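Local coordinates for UPF0311 protein RPA1785 (Rhodopseudomonas palustris, PDB 3C5O) that is of unknown function but belongs to the UPF0311 (DUF3237) family and folds into a closed antiparallel beta-barrel, at residues I48-L53 / Y74-D79; T78-A82 / T123-Y128; V83-V89 / T117-T123; Y134-S139 / D150-V154. All coordinates share one frame; numbering follows the deposited sequence.

Contact 1 of 4, residues I48-L53 / Y74-D79; sequences ISGQVL and YAFETD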
loop_
_atom_site.group_PDB
_atom_site.type_symbol
_atom_site.label_atom_id
_atom_site.label_comp_id
_atom_site.label_asym_id
_atom_site.label_seq_id
_atom_site.Cartn_x
_atom_site.Cartn_y
_atom_site.Cartn_z
ATOM N N ILE B 48 -9.802 17.294 -21.928
ATOM C CA ILE B 48 -8.618 16.489 -21.616
ATOM C C ILE B 48 -8.242 15.625 -22.809
ATOM O O ILE B 48 -9.071 14.897 -23.340
ATOM C CB ILE B 48 -8.770 15.690 -20.299
ATOM C CG1 ILE B 48 -7.455 14.996 -19.927
ATOM C CG2 ILE B 48 -9.985 14.774 -20.357
ATOM C CD1 ILE B 48 -7.392 14.549 -18.480
ATOM N N SER B 49 -7.000 15.767 -23.257
ATOM C CA SER B 49 -6.490 14.996 -24.372
ATOM C C SER B 49 -5.031 14.674 -24.123
ATOM O O SER B 49 -4.191 15.572 -24.065
ATOM C CB SER B 49 -6.655 15.753 -25.681
ATOM O OG SER B 49 -5.841 15.171 -26.678
ATOM N N GLY B 50 -4.731 13.395 -23.973
ATOM C CA GLY B 50 -3.407 12.997 -23.557
ATOM C C GLY B 50 -2.894 11.756 -24.230
ATOM O O GLY B 50 -3.609 11.071 -24.941
ATOM N N GLN B 51 -1.625 11.475 -24.003
ATOM C CA GLN B 51 -0.983 10.308 -24.553
ATOM C C GLN B 51 -0.458 9.540 -23.337
ATOM O O GLN B 51 0.160 10.141 -22.455
ATOM C CB GLN B 51 0.164 10.777 -25.455
ATOM C CG GLN B 51 0.367 10.029 -26.780
ATOM C CD GLN B 51 -0.860 10.021 -27.699
ATOM O OE1 GLN B 51 -1.639 10.980 -27.766
ATOM N NE2 GLN B 51 -1.032 8.915 -28.410
ATOM N N VAL B 52 -0.740 8.236 -23.258
ATOM C CA VAL B 52 -0.226 7.396 -22.175
ATOM C C VAL B 52 1.237 7.201 -22.505
ATOM O O VAL B 52 1.577 6.925 -23.673
ATOM C CB VAL B 52 -0.946 6.022 -22.049
ATOM C CG1 VAL B 52 -0.200 5.104 -21.036
ATOM C CG2 VAL B 52 -2.401 6.199 -21.639
ATOM N N LEU B 53 2.098 7.378 -21.501
ATOM C CA LEU B 53 3.538 7.298 -21.711
ATOM C C LEU B 53 4.005 5.843 -21.830
ATOM O O LEU B 53 3.365 4.942 -21.268
ATOM C CB LEU B 53 4.285 8.087 -20.632
ATOM C CG LEU B 53 4.006 9.606 -20.588
ATOM C CD1 LEU B 53 4.740 10.245 -19.393
ATOM C CD2 LEU B 53 4.379 10.340 -21.892
ATOM N N TYR B 74 1.114 3.835 -14.157
ATOM C CA TYR B 74 1.618 4.448 -15.365
ATOM C C TYR B 74 1.348 5.946 -15.322
ATOM O O TYR B 74 0.949 6.484 -14.281
ATOM C CB TYR B 74 0.954 3.812 -16.589
ATOM C CG TYR B 74 -0.564 3.805 -16.579
ATOM C CD1 TYR B 74 -1.301 4.689 -17.370
ATOM C CD2 TYR B 74 -1.271 2.888 -15.792
ATOM C CE1 TYR B 74 -2.712 4.659 -17.379
ATOM C CE2 TYR B 74 -2.669 2.849 -15.796
ATOM C CZ TYR B 74 -3.379 3.735 -16.596
ATOM O OH TYR B 74 -4.763 3.671 -16.600
ATOM N N ALA B 75 1.545 6.623 -16.451
ATOM C CA ALA B 75 1.382 8.063 -16.490
ATOM C C ALA B 75 0.851 8.469 -17.843
ATOM O O ALA B 75 1.023 7.744 -18.838
ATOM C CB ALA B 75 2.695 8.754 -16.207
ATOM N N PHE B 76 0.192 9.621 -17.894
ATOM C CA PHE B 76 -0.068 10.245 -19.179
ATOM C C PHE B 76 0.331 11.703 -19.187
ATOM O O PHE B 76 0.405 12.354 -18.140
ATOM C CB PHE B 76 -1.513 10.019 -19.665
ATOM C CG PHE B 76 -2.584 10.662 -18.820
ATOM C CD1 PHE B 76 -2.975 11.999 -19.040
ATOM C CD2 PHE B 76 -3.264 9.918 -17.856
ATOM C CE1 PHE B 76 -3.995 12.593 -18.281
ATOM C CE2 PHE B 76 -4.301 10.481 -17.100
ATOM C CZ PHE B 76 -4.673 11.829 -17.310
ATOM N N GLU B 77 0.627 12.192 -20.383
ATOM C CA GLU B 77 0.895 13.591 -20.604
ATOM C C GLU B 77 -0.162 14.232 -21.519
ATOM O O GLU B 77 -0.425 13.742 -22.622
ATOM C CB GLU B 77 2.288 13.779 -21.199
ATOM C CG GLU B 77 2.684 15.231 -21.264
ATOM C CD GLU B 77 4.111 15.450 -21.744
ATOM O OE1 GLU B 77 4.677 14.532 -22.396
ATOM O OE2 GLU B 77 4.661 16.559 -21.473
ATOM N N THR B 78 -0.735 15.347 -21.073
ATOM C CA THR B 78 -1.723 16.059 -21.869
ATOM C C THR B 78 -1.120 16.978 -22.942
ATOM O O THR B 78 0.084 17.325 -22.902
ATOM C CB THR B 78 -2.645 16.881 -21.002
ATOM O OG1 THR B 78 -1.931 18.019 -20.497
ATOM C CG2 THR B 78 -3.203 16.037 -19.872
ATOM N N ASP B 79 -1.971 17.378 -23.892
ATOM C CA ASP B 79 -1.534 18.196 -25.012
ATOM C C ASP B 79 -1.046 19.585 -24.565
ATOM O O ASP B 79 -0.311 20.259 -25.295
ATOM C CB ASP B 79 -2.617 18.281 -26.130
ATOM C CG ASP B 79 -3.978 18.834 -25.643
ATOM O OD1 ASP B 79 -4.224 18.900 -24.419
ATOM O OD2 ASP B 79 -4.822 19.192 -26.504
HETATM O O HOH W 1 -6.109 18.504 -22.345
HETATM O O HOH W 2 2.813 5.360 -18.511
#
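The carbonyl oxygen of Ser49 is gripped at the end of an antiparallel ladder: Asp79 N donates to Ser49 O at 2.9 Å, almost straight onto the carbonyl (172° at the oxygen) though its N-H is bent, and the CA-H of Thr78 leans against the same atom. A water lengthens this grip, giving a proton to Asp79 OD1 while accepting one from Ser49 N. Gln51 and Glu77 form a hydrogen-bonded pair, with Gln51 N to Glu77 O at 2.9 Å, and Leu53 N reaches Ala75 O along a nearly linear N-H (174°). Gly50 lies opposite Thr78, and any CB here would press on Phe76 CD1. That ring is there because Phe76 CG sits between backbone N and carbonyl carbon (chi1 65°); its far rim, at CE1, meets Ile48 CD1 at 3.9 Å, the two side chains crossing at about a right angle. Val52 CG1 touches Tyr74 CD1, also at 3.9 Å. Leu53 and Ala75 pack on Thr23 and Ile35 of the second subunit. The paired strands are one beta hairpin of the barrel, flanked by strand 32-45, which bonds to Gly50 and Val52, and by strand 83-93, which bonds to Tyr74 and Phe76.

Contact 2 of 4, residues T78-A82 / T123-Y128; sequences TDDGA and TGHPNY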
loop_
_atom_site.group_PDB
_atom_site.type_symbol
_atom_site.label_atom_id
_atom_site.label_comp_id
_atom_site.label_asym_id
_atom_site.label_seq_id
_atom_site.Cartn_x
_atom_site.Cartn_y
_atom_site.Cartn_z
ATOM N N THR B 78 -0.735 15.347 -21.073
ATOM C CA THR B 78 -1.723 16.059 -21.869
ATOM C C THR B 78 -1.120 16.978 -22.942
ATOM O O THR B 78 0.084 17.325 -22.902
ATOM C CB THR B 78 -2.645 16.881 -21.002
ATOM O OG1 THR B 78 -1.931 18.019 -20.497
ATOM C CG2 THR B 78 -3.203 16.037 -19.872
ATOM N N ASP B 79 -1.971 17.378 -23.892
ATOM C CA ASP B 79 -1.534 18.196 -25.012
ATOM C C ASP B 79 -1.046 19.585 -24.565
ATOM O O ASP B 79 -0.311 20.259 -25.295
ATOM C CB ASP B 79 -2.617 18.281 -26.130
ATOM C CG ASP B 79 -3.978 18.834 -25.643
ATOM O OD1 ASP B 79 -4.224 18.900 -24.419
ATOM O OD2 ASP B 79 -4.822 19.192 -26.504
ATOM N N ASP B 80 -1.453 19.991 -23.366
ATOM C CA ASP B 80 -1.153 21.327 -22.849
ATOM C C ASP B 80 -0.128 21.247 -21.710
ATOM O O ASP B 80 0.153 22.239 -21.042
ATOM C CB ASP B 80 -2.441 22.105 -22.462
ATOM C CG ASP B 80 -3.235 21.448 -21.311
ATOM O OD1 ASP B 80 -3.155 20.217 -21.104
ATOM O OD2 ASP B 80 -3.967 22.169 -20.612
ATOM N N GLY B 81 0.419 20.055 -21.483
ATOM C CA GLY B 81 1.692 19.959 -20.776
ATOM C C GLY B 81 1.697 19.385 -19.380
ATOM O O GLY B 81 2.731 19.440 -18.690
ATOM N N ALA B 82 0.565 18.839 -18.958
ATOM C CA ALA B 82 0.474 18.147 -17.680
ATOM C C ALA B 82 1.010 16.725 -17.789
ATOM O O ALA B 82 0.774 16.038 -18.788
ATOM C CB ALA B 82 -0.953 18.102 -17.212
ATOM N N THR B 123 -1.070 14.970 -10.057
ATOM C CA THR B 123 -0.495 15.953 -10.960
ATOM C C THR B 123 -0.253 17.321 -10.354
ATOM O O THR B 123 -0.956 17.759 -9.498
ATOM C CB THR B 123 -1.319 16.099 -12.207
ATOM O OG1 THR B 123 -0.634 16.891 -13.148
ATOM C CG2 THR B 123 -2.589 16.692 -11.906
ATOM N N GLY B 124 0.769 17.995 -10.831
ATOM C CA GLY B 124 1.076 19.323 -10.368
ATOM C C GLY B 124 0.431 20.414 -11.186
ATOM O O GLY B 124 0.225 21.505 -10.733
ATOM N N HIS B 125 0.107 20.085 -12.409
ATOM C CA HIS B 125 -0.448 21.055 -13.380
ATOM C C HIS B 125 -1.709 21.727 -12.841
ATOM O O HIS B 125 -2.628 21.038 -12.397
ATOM C CB HIS B 125 -0.773 20.406 -14.723
ATOM C CG HIS B 125 -0.853 21.393 -15.862
ATOM N ND1 HIS B 125 -1.890 22.296 -16.002
ATOM C CD2 HIS B 125 -0.019 21.619 -16.907
ATOM C CE1 HIS B 125 -1.685 23.037 -17.075
ATOM N NE2 HIS B 125 -0.574 22.626 -17.658
ATOM N N PRO B 126 -1.745 23.071 -12.863
ATOM C CA PRO B 126 -2.874 23.836 -12.325
ATOM C C PRO B 126 -4.244 23.489 -12.881
ATOM O O PRO B 126 -5.220 23.649 -12.158
ATOM C CB PRO B 126 -2.513 25.292 -12.676
ATOM C CG PRO B 126 -1.063 25.290 -12.717
ATOM C CD PRO B 126 -0.661 23.966 -13.311
ATOM N N ASN B 127 -4.316 23.036 -14.139
ATOM C CA ASN B 127 -5.590 22.876 -14.851
ATOM C C ASN B 127 -6.194 21.531 -14.536
ATOM O O ASN B 127 -7.377 21.308 -14.796
ATOM C CB ASN B 127 -5.386 23.008 -16.373
ATOM C CG ASN B 127 -6.706 23.032 -17.173
ATOM O OD1 ASN B 127 -6.817 22.391 -18.226
ATOM N ND2 ASN B 127 -7.695 23.781 -16.690
ATOM N N TYR B 128 -5.368 20.638 -13.985
ATOM C CA TYR B 128 -5.759 19.253 -13.727
ATOM C C TYR B 128 -5.725 18.916 -12.250
ATOM O O TYR B 128 -5.795 17.758 -11.861
ATOM C CB TYR B 128 -4.885 18.280 -14.539
ATOM C CG TYR B 128 -5.020 18.530 -16.016
ATOM C CD1 TYR B 128 -4.143 19.394 -16.683
ATOM C CD2 TYR B 128 -6.064 17.975 -16.733
ATOM C CE1 TYR B 128 -4.281 19.642 -18.037
ATOM C CE2 TYR B 128 -6.215 18.237 -18.083
ATOM C CZ TYR B 128 -5.318 19.059 -18.730
ATOM O OH TYR B 128 -5.475 19.305 -20.081
HETATM O O HOH W 1 -6.109 18.504 -22.345
#
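His125 reaches across to the turn at 78-82, its CG anti to the backbone N (chi1 -159°), which sends the ring toward that turn. Its CB rests on Ala82 CB at 3.4 Å, and CG stays close to the same methyl. Beyond it, His125 CD2 comes to 3.5 Å from Ala82 N, and at the tip NE2 makes a weak hydrogen bond to Asp80 O. On the other side of the ring His125 ND1 accepts Asn127 N at 3.1 Å, the donor lying close to the imidazole plane (5° out of it), which probably helps to fix the rotation of the ring. Tyr128 CE1 lies against one imidazole face, while Ala82 CB meets Tyr128 CD1 at 3.5 Å, so the alanine methyl touches both aromatic residues.

The phenol carries the polar half of the contact. Tyr128 OH donates to Asp80 OD1 at 2.7 Å, on the syn side but somewhat out of the plane of a carboxylate turned 79° from the ring. The same oxygen accepts a second hydroxyl, from Thr78 OG1 at 2.6 Å, and this double grip would probably favour a charged carboxylate. Thr78 OG1 in turn accepts Ala82 N, tying the type I turn together, while Thr78 CG2 makes a CH-pi contact with one Tyr128 face and Asn127 CG lies over the opposite one.

Gly124 makes backbone hydrogen bonds to the second subunit. Both segments are barrel-end loops: the turn at 78-82 links strand 68-78 to strand 83-93, the loop at 123-128 leads out of strand 114-122, and Tyr128 also packs on Ile48 of strand 48-62.

Contact 3 of 4, residues V83-V89 / T117-T123; sequences VVYVENV and TRPRFET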
loop_
_atom_site.group_PDB
_atom_site.type_symbol
_atom_site.label_atom_id
_atom_site.label_comp_id
_atom_site.label_asym_id
_atom_site.label_seq_id
_atom_site.Cartn_x
_atom_site.Cartn_y
_atom_site.Cartn_z
ATOM N N VAL B 83 1.724 16.296 -16.755
ATOM C CA VAL B 83 2.074 14.898 -16.577
ATOM C C VAL B 83 1.238 14.404 -15.424
ATOM O O VAL B 83 1.261 14.982 -14.352
ATOM C CB VAL B 83 3.584 14.714 -16.293
ATOM C CG1 VAL B 83 3.912 13.272 -15.968
ATOM C CG2 VAL B 83 4.388 15.190 -17.508
ATOM N N VAL B 84 0.474 13.350 -15.673
ATOM C CA VAL B 84 -0.438 12.769 -14.683
ATOM C C VAL B 84 -0.039 11.336 -14.427
ATOM O O VAL B 84 -0.029 10.501 -15.338
ATOM C CB VAL B 84 -1.942 12.815 -15.129
ATOM C CG1 VAL B 84 -2.852 12.382 -13.983
ATOM C CG2 VAL B 84 -2.343 14.250 -15.601
ATOM N N TYR B 85 0.322 11.069 -13.174
ATOM C CA TYR B 85 0.603 9.716 -12.692
ATOM C C TYR B 85 -0.708 8.998 -12.329
ATOM O O TYR B 85 -1.561 9.554 -11.634
ATOM C CB TYR B 85 1.572 9.827 -11.515
ATOM C CG TYR B 85 1.671 8.605 -10.623
ATOM C CD1 TYR B 85 2.022 7.355 -11.139
ATOM C CD2 TYR B 85 1.445 8.716 -9.252
ATOM C CE1 TYR B 85 2.082 6.230 -10.314
ATOM C CE2 TYR B 85 1.527 7.623 -8.434
ATOM C CZ TYR B 85 1.841 6.386 -8.956
ATOM O OH TYR B 85 1.924 5.311 -8.089
ATOM N N VAL B 86 -0.885 7.791 -12.862
ATOM C CA VAL B 86 -2.090 6.987 -12.651
ATOM C C VAL B 86 -1.782 5.734 -11.844
ATOM O O VAL B 86 -0.870 4.987 -12.155
ATOM C CB VAL B 86 -2.778 6.547 -13.961
ATOM C CG1 VAL B 86 -4.138 5.864 -13.665
ATOM C CG2 VAL B 86 -2.966 7.730 -14.915
ATOM N N GLU B 87 -2.551 5.545 -10.793
ATOM C CA GLU B 87 -2.560 4.315 -10.044
ATOM C C GLU B 87 -3.969 3.754 -10.239
ATOM O O GLU B 87 -4.911 4.331 -9.725
ATOM C CB GLU B 87 -2.347 4.665 -8.590
ATOM C CG GLU B 87 -1.467 3.772 -7.809
ATOM C CD GLU B 87 -1.129 4.378 -6.454
ATOM O OE1 GLU B 87 -1.987 4.282 -5.537
ATOM O OE2 GLU B 87 -0.014 4.947 -6.309
ATOM N N ASN B 88 -4.118 2.649 -10.978
ATOM C CA ASN B 88 -5.446 2.095 -11.297
ATOM C C ASN B 88 -5.668 0.702 -10.651
ATOM O O ASN B 88 -5.065 -0.301 -11.065
ATOM C CB ASN B 88 -5.594 2.037 -12.815
ATOM C CG ASN B 88 -7.034 1.865 -13.286
ATOM O OD1 ASN B 88 -7.997 2.216 -12.602
ATOM N ND2 ASN B 88 -7.174 1.321 -14.501
ATOM N N VAL B 89 -6.505 0.656 -9.616
ATOM C CA VAL B 89 -6.664 -0.544 -8.819
ATOM C C VAL B 89 -8.113 -1.049 -8.875
ATOM O O VAL B 89 -9.063 -0.272 -8.711
ATOM C CB VAL B 89 -6.218 -0.330 -7.341
ATOM C CG1 VAL B 89 -6.265 -1.644 -6.574
ATOM C CG2 VAL B 89 -4.804 0.248 -7.260
ATOM N N THR B 117 -12.667 -0.469 -11.558
ATOM C CA THR B 117 -11.459 -0.051 -10.892
ATOM C C THR B 117 -11.654 1.294 -10.213
ATOM O O THR B 117 -12.648 1.997 -10.446
ATOM C CB THR B 117 -10.302 0.162 -11.897
ATOM O OG1 THR B 117 -10.507 1.406 -12.571
ATOM C CG2 THR B 117 -10.224 -0.931 -12.928
ATOM N N ARG B 118 -10.685 1.662 -9.380
ATOM C CA ARG B 118 -10.645 3.017 -8.831
ATOM C C ARG B 118 -9.348 3.656 -9.300
ATOM O O ARG B 118 -8.294 3.317 -8.791
ATOM C CB ARG B 118 -10.701 3.009 -7.315
ATOM C CG ARG B 118 -10.802 4.410 -6.768
ATOM C CD ARG B 118 -9.991 4.588 -5.515
ATOM N NE ARG B 118 -9.600 5.986 -5.389
ATOM C CZ ARG B 118 -9.022 6.513 -4.319
ATOM N NH1 ARG B 118 -8.792 5.770 -3.241
ATOM N NH2 ARG B 118 -8.712 7.800 -4.317
ATOM N N PRO B 119 -9.422 4.546 -10.304
ATOM C CA PRO B 119 -8.243 5.310 -10.699
ATOM C C PRO B 119 -7.939 6.522 -9.818
ATOM O O PRO B 119 -8.828 7.365 -9.565
ATOM C CB PRO B 119 -8.553 5.729 -12.128
ATOM C CG PRO B 119 -10.069 5.730 -12.210
ATOM C CD PRO B 119 -10.598 4.840 -11.142
ATOM N N ARG B 120 -6.685 6.624 -9.380
ATOM C CA ARG B 120 -6.216 7.731 -8.561
ATOM C C ARG B 120 -5.100 8.486 -9.298
ATOM O O ARG B 120 -4.132 7.889 -9.767
ATOM C CB ARG B 120 -5.719 7.213 -7.200
ATOM C CG ARG B 120 -5.658 8.294 -6.121
ATOM C CD ARG B 120 -4.898 7.848 -4.891
ATOM N NE ARG B 120 -3.537 7.518 -5.264
ATOM C CZ ARG B 120 -2.504 8.350 -5.208
ATOM N NH1 ARG B 120 -1.318 7.922 -5.598
ATOM N NH2 ARG B 120 -2.649 9.579 -4.747
ATOM N N PHE B 121 -5.247 9.805 -9.392
ATOM C CA PHE B 121 -4.348 10.656 -10.166
ATOM C C PHE B 121 -3.512 11.557 -9.287
ATOM O O PHE B 121 -3.970 11.996 -8.222
ATOM C CB PHE B 121 -5.164 11.500 -11.153
ATOM C CG PHE B 121 -6.100 10.684 -11.997
ATOM C CD1 PHE B 121 -5.606 9.906 -13.028
ATOM C CD2 PHE B 121 -7.467 10.683 -11.734
ATOM C CE1 PHE B 121 -6.463 9.114 -13.795
ATOM C CE2 PHE B 121 -8.352 9.918 -12.507
ATOM C CZ PHE B 121 -7.844 9.125 -13.535
ATOM N N GLU B 122 -2.299 11.808 -9.715
ATOM C CA GLU B 122 -1.450 12.804 -9.116
ATOM C C GLU B 122 -0.883 13.669 -10.199
ATOM O O GLU B 122 -0.285 13.177 -11.121
ATOM C CB GLU B 122 -0.294 12.156 -8.380
ATOM C CG GLU B 122 -0.634 11.463 -7.113
ATOM C CD GLU B 122 0.589 10.929 -6.401
ATOM O OE1 GLU B 122 1.696 11.177 -6.857
ATOM O OE2 GLU B 122 0.457 10.280 -5.378
ATOM N N THR B 123 -1.070 14.970 -10.057
ATOM C CA THR B 123 -0.495 15.953 -10.960
ATOM C C THR B 123 -0.253 17.321 -10.354
ATOM O O THR B 123 -0.956 17.759 -9.498
ATOM C CB THR B 123 -1.319 16.099 -12.207
ATOM O OG1 THR B 123 -0.634 16.891 -13.148
ATOM C CG2 THR B 123 -2.589 16.692 -11.906
#
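Tyr85 lies side by side with Glu122, its ring edge at CD2 meeting Glu122 OE1 at 3.4 Å, with ring and carboxylate planes 74° apart. The other oxygen, Glu122 OE2, takes both end nitrogens of Arg120, NH1 at 3.0 Å and NH2 at 3.2 Å, OE2 lying within a few degrees of the guanidinium plane. Arg120 is modelled in two positions, so these bonds are less certain; in this one a bend at chi3 (60°) turns the guanidinium toward both glutamates, and NH1 also bonds weakly to Glu87 OE2, completing a salt-bridge network. Glu122 OE1 is paired with Arg33 of the second subunit, so a leucine here would probably leave both arginines without their shared carboxylate.

On the face of Val86 and Phe121 the contacts are apolar: Val86 CG2 touches the Phe121 ring edge at CD1, 3.9 Å away. Near one end Thr117 OG1 donates to Asn88 OD1 at 2.6 Å; at the other, Thr123 OG1 donates to Val83 O at 2.9 Å, from above the carbonyl plane.

Backbone bonds between Tyr85 and Glu122 and between Glu87 and Arg120 hold the ladder. Strand 68-78 continues the barrel beyond 83-89, and strand 136-142 beyond 117-123, where Phe121 meets Phe136 edge-to-face.

Contact 4 of 4, residues Y134-S139 / D150-V154; sequences YLFVGS and DVHQV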
loop_
_atom_site.group_PDB
_atom_site.type_symbol
_atom_site.label_atom_id
_atom_site.label_comp_id
_atom_site.label_asym_id
_atom_site.label_seq_id
_atom_site.Cartn_x
_atom_site.Cartn_y
_atom_site.Cartn_z
ATOM N N TYR B 134 -11.240 14.604 -6.230
ATOM C CA TYR B 134 -12.431 13.760 -6.340
ATOM C C TYR B 134 -12.017 12.292 -6.314
ATOM O O TYR B 134 -10.879 11.961 -6.614
ATOM C CB TYR B 134 -13.183 14.044 -7.647
ATOM C CG TYR B 134 -13.782 15.436 -7.747
ATOM C CD1 TYR B 134 -15.087 15.690 -7.305
ATOM C CD2 TYR B 134 -13.060 16.486 -8.293
ATOM C CE1 TYR B 134 -15.651 16.963 -7.401
ATOM C CE2 TYR B 134 -13.607 17.777 -8.380
ATOM C CZ TYR B 134 -14.904 18.007 -7.932
ATOM O OH TYR B 134 -15.458 19.268 -8.034
ATOM N N LEU B 135 -12.946 11.417 -5.960
ATOM C CA LEU B 135 -12.767 9.997 -6.202
ATOM C C LEU B 135 -13.265 9.697 -7.609
ATOM O O LEU B 135 -14.188 10.364 -8.108
ATOM C CB LEU B 135 -13.591 9.212 -5.202
ATOM C CG LEU B 135 -13.282 7.778 -4.823
ATOM C CD1 LEU B 135 -12.210 7.805 -3.792
ATOM C CD2 LEU B 135 -14.535 7.161 -4.239
ATOM N N PHE B 136 -12.678 8.690 -8.247
ATOM C CA PHE B 136 -13.107 8.303 -9.579
ATOM C C PHE B 136 -13.326 6.808 -9.606
ATOM O O PHE B 136 -12.709 6.051 -8.838
ATOM C CB PHE B 136 -12.073 8.696 -10.640
ATOM C CG PHE B 136 -11.811 10.175 -10.730
ATOM C CD1 PHE B 136 -12.429 10.947 -11.699
ATOM C CD2 PHE B 136 -10.901 10.791 -9.872
ATOM C CE1 PHE B 136 -12.189 12.328 -11.785
ATOM C CE2 PHE B 136 -10.647 12.160 -9.958
ATOM C CZ PHE B 136 -11.295 12.933 -10.918
ATOM N N VAL B 137 -14.223 6.371 -10.481
ATOM C CA VAL B 137 -14.437 4.937 -10.689
ATOM C C VAL B 137 -14.259 4.657 -12.176
ATOM O O VAL B 137 -14.737 5.401 -13.014
ATOM C CB VAL B 137 -15.844 4.498 -10.224
ATOM C CG1 VAL B 137 -16.081 3.006 -10.478
ATOM C CG2 VAL B 137 -16.025 4.779 -8.750
ATOM N N GLY B 138 -13.559 3.582 -12.507
ATOM C CA GLY B 138 -13.404 3.187 -13.903
ATOM C C GLY B 138 -14.215 1.961 -14.265
ATOM O O GLY B 138 -14.220 0.993 -13.521
ATOM N N SER B 139 -14.900 1.994 -15.402
ATOM C CA SER B 139 -15.549 0.794 -15.935
ATOM C C SER B 139 -14.757 0.463 -17.187
ATOM O O SER B 139 -14.619 1.324 -18.082
ATOM C CB SER B 139 -17.012 1.053 -16.263
ATOM O OG SER B 139 -17.651 -0.112 -16.757
ATOM N N ASP B 150 -13.353 3.622 -19.023
ATOM C CA ASP B 150 -14.212 4.786 -18.996
ATOM C C ASP B 150 -14.229 5.292 -17.579
ATOM O O ASP B 150 -14.682 4.591 -16.670
ATOM C CB ASP B 150 -15.612 4.406 -19.440
ATOM C CG ASP B 150 -15.653 3.997 -20.882
ATOM O OD1 ASP B 150 -15.134 4.751 -21.735
ATOM O OD2 ASP B 150 -16.210 2.919 -21.170
ATOM N N VAL B 151 -13.730 6.505 -17.397
ATOM C CA VAL B 151 -13.505 7.076 -16.066
ATOM C C VAL B 151 -14.682 7.977 -15.687
ATOM O O VAL B 151 -15.086 8.847 -16.453
ATOM C CB VAL B 151 -12.152 7.874 -15.992
ATOM C CG1 VAL B 151 -11.933 8.479 -14.599
ATOM C CG2 VAL B 151 -10.941 6.975 -16.362
ATOM N N HIS B 152 -15.218 7.755 -14.496
ATOM C CA HIS B 152 -16.341 8.504 -14.003
ATOM C C HIS B 152 -15.947 9.229 -12.738
ATOM O O HIS B 152 -15.350 8.633 -11.853
ATOM C CB HIS B 152 -17.496 7.550 -13.718
ATOM C CG HIS B 152 -17.894 6.741 -14.907
ATOM N ND1 HIS B 152 -18.874 7.143 -15.779
ATOM C CD2 HIS B 152 -17.412 5.576 -15.396
ATOM C CE1 HIS B 152 -19.007 6.249 -16.740
ATOM N NE2 HIS B 152 -18.127 5.289 -16.536
ATOM N N GLN B 153 -16.287 10.508 -12.660
ATOM C CA GLN B 153 -16.043 11.321 -11.482
ATOM C C GLN B 153 -17.136 11.031 -10.465
ATOM O O GLN B 153 -18.321 11.100 -10.814
ATOM C CB GLN B 153 -16.106 12.789 -11.884
ATOM C CG GLN B 153 -15.666 13.755 -10.822
ATOM C CD GLN B 153 -15.937 15.206 -11.196
ATOM O OE1 GLN B 153 -15.353 16.128 -10.622
ATOM N NE2 GLN B 153 -16.844 15.416 -12.136
ATOM N N VAL B 154 -16.759 10.697 -9.224
ATOM C CA VAL B 154 -17.757 10.516 -8.161
ATOM C C VAL B 154 -18.113 11.864 -7.556
ATOM O O VAL B 154 -17.252 12.596 -7.034
ATOM C CB VAL B 154 -17.320 9.569 -7.035
ATOM C CG1 VAL B 154 -18.370 9.561 -5.897
ATOM C CG2 VAL B 154 -17.090 8.151 -7.569
#
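Over the centre of the Tyr134 ring sits Gln153 OE1, 3.0 Å above the plane, with the amide turned 67° from it; at the ring edge, Tyr134 CD1 faces Val154 O at 3.8 Å. The Gln153 chain is extended, with CG anti to the backbone N (chi1 -171°), which carries its amide out to that ring and lays CB and CG along Phe136. Phe136 CE1 touches Gln153 CG at 3.9 Å, and although the two side chains cross at a slant, the phenyl and amide planes are within 9° of parallel. Phe136 CD1 also meets Val151 CG1 at 3.8 Å. The imidazole of His152 has Val137 O at its edge, 3.6 Å from CD2. On the face that carries Val137 and His152, Val137 CG2 packs on Val154 CG2 at 3.7 Å.

The backbones pair in regular antiparallel fashion: Val137 and His152 exchange two bonds, with His152 N to Val137 O at 2.8 Å, and Ser139 and Asp150 do likewise, while Val154 N donates to Leu135 O. Tyr134 also meets Tyr114 of the third subunit edge-to-face; an alanine here would probably uncover the end of Gln153 and leave that Tyr114 without its ring neighbour.

Here a hairpin of the barrel is also an assembly surface. The hydroxyl of Tyr114 from the third subunit bonds to Leu135 N and Val154 O, polar backbone atoms at the ladder's end, whereas Val137 packs on Val137 of the third subunit. Polar satisfaction and apolar packing thus appear to be shared between the strand pair and the neighbouring subunit.

How the contacts relate
The four contacts illustrate how a closed antiparallel barrel is assembled from successive strand pairs. Contacts 1 and 3, centres about 11 Å apart, are joined by the adjacency of strands 68-78 and 83-93, where Phe76 O lies 2.7 Å from Val84 N. Contacts 3 and 4, centres about 10 Å apart, adjoin in the same way, Thr117 O lying 2.8 Å from Gly138 N. Contact 2 joins loops at the barrel end: it shares Thr78 and Asp79 with contact 1, and Thr123 with contact 3, which is nested in the loop it closes. Contacts 1 to 3 reach the second subunit, contacts 3 and 4 the third. With the function unknown, they are read here as parts of the barrel and its assembly.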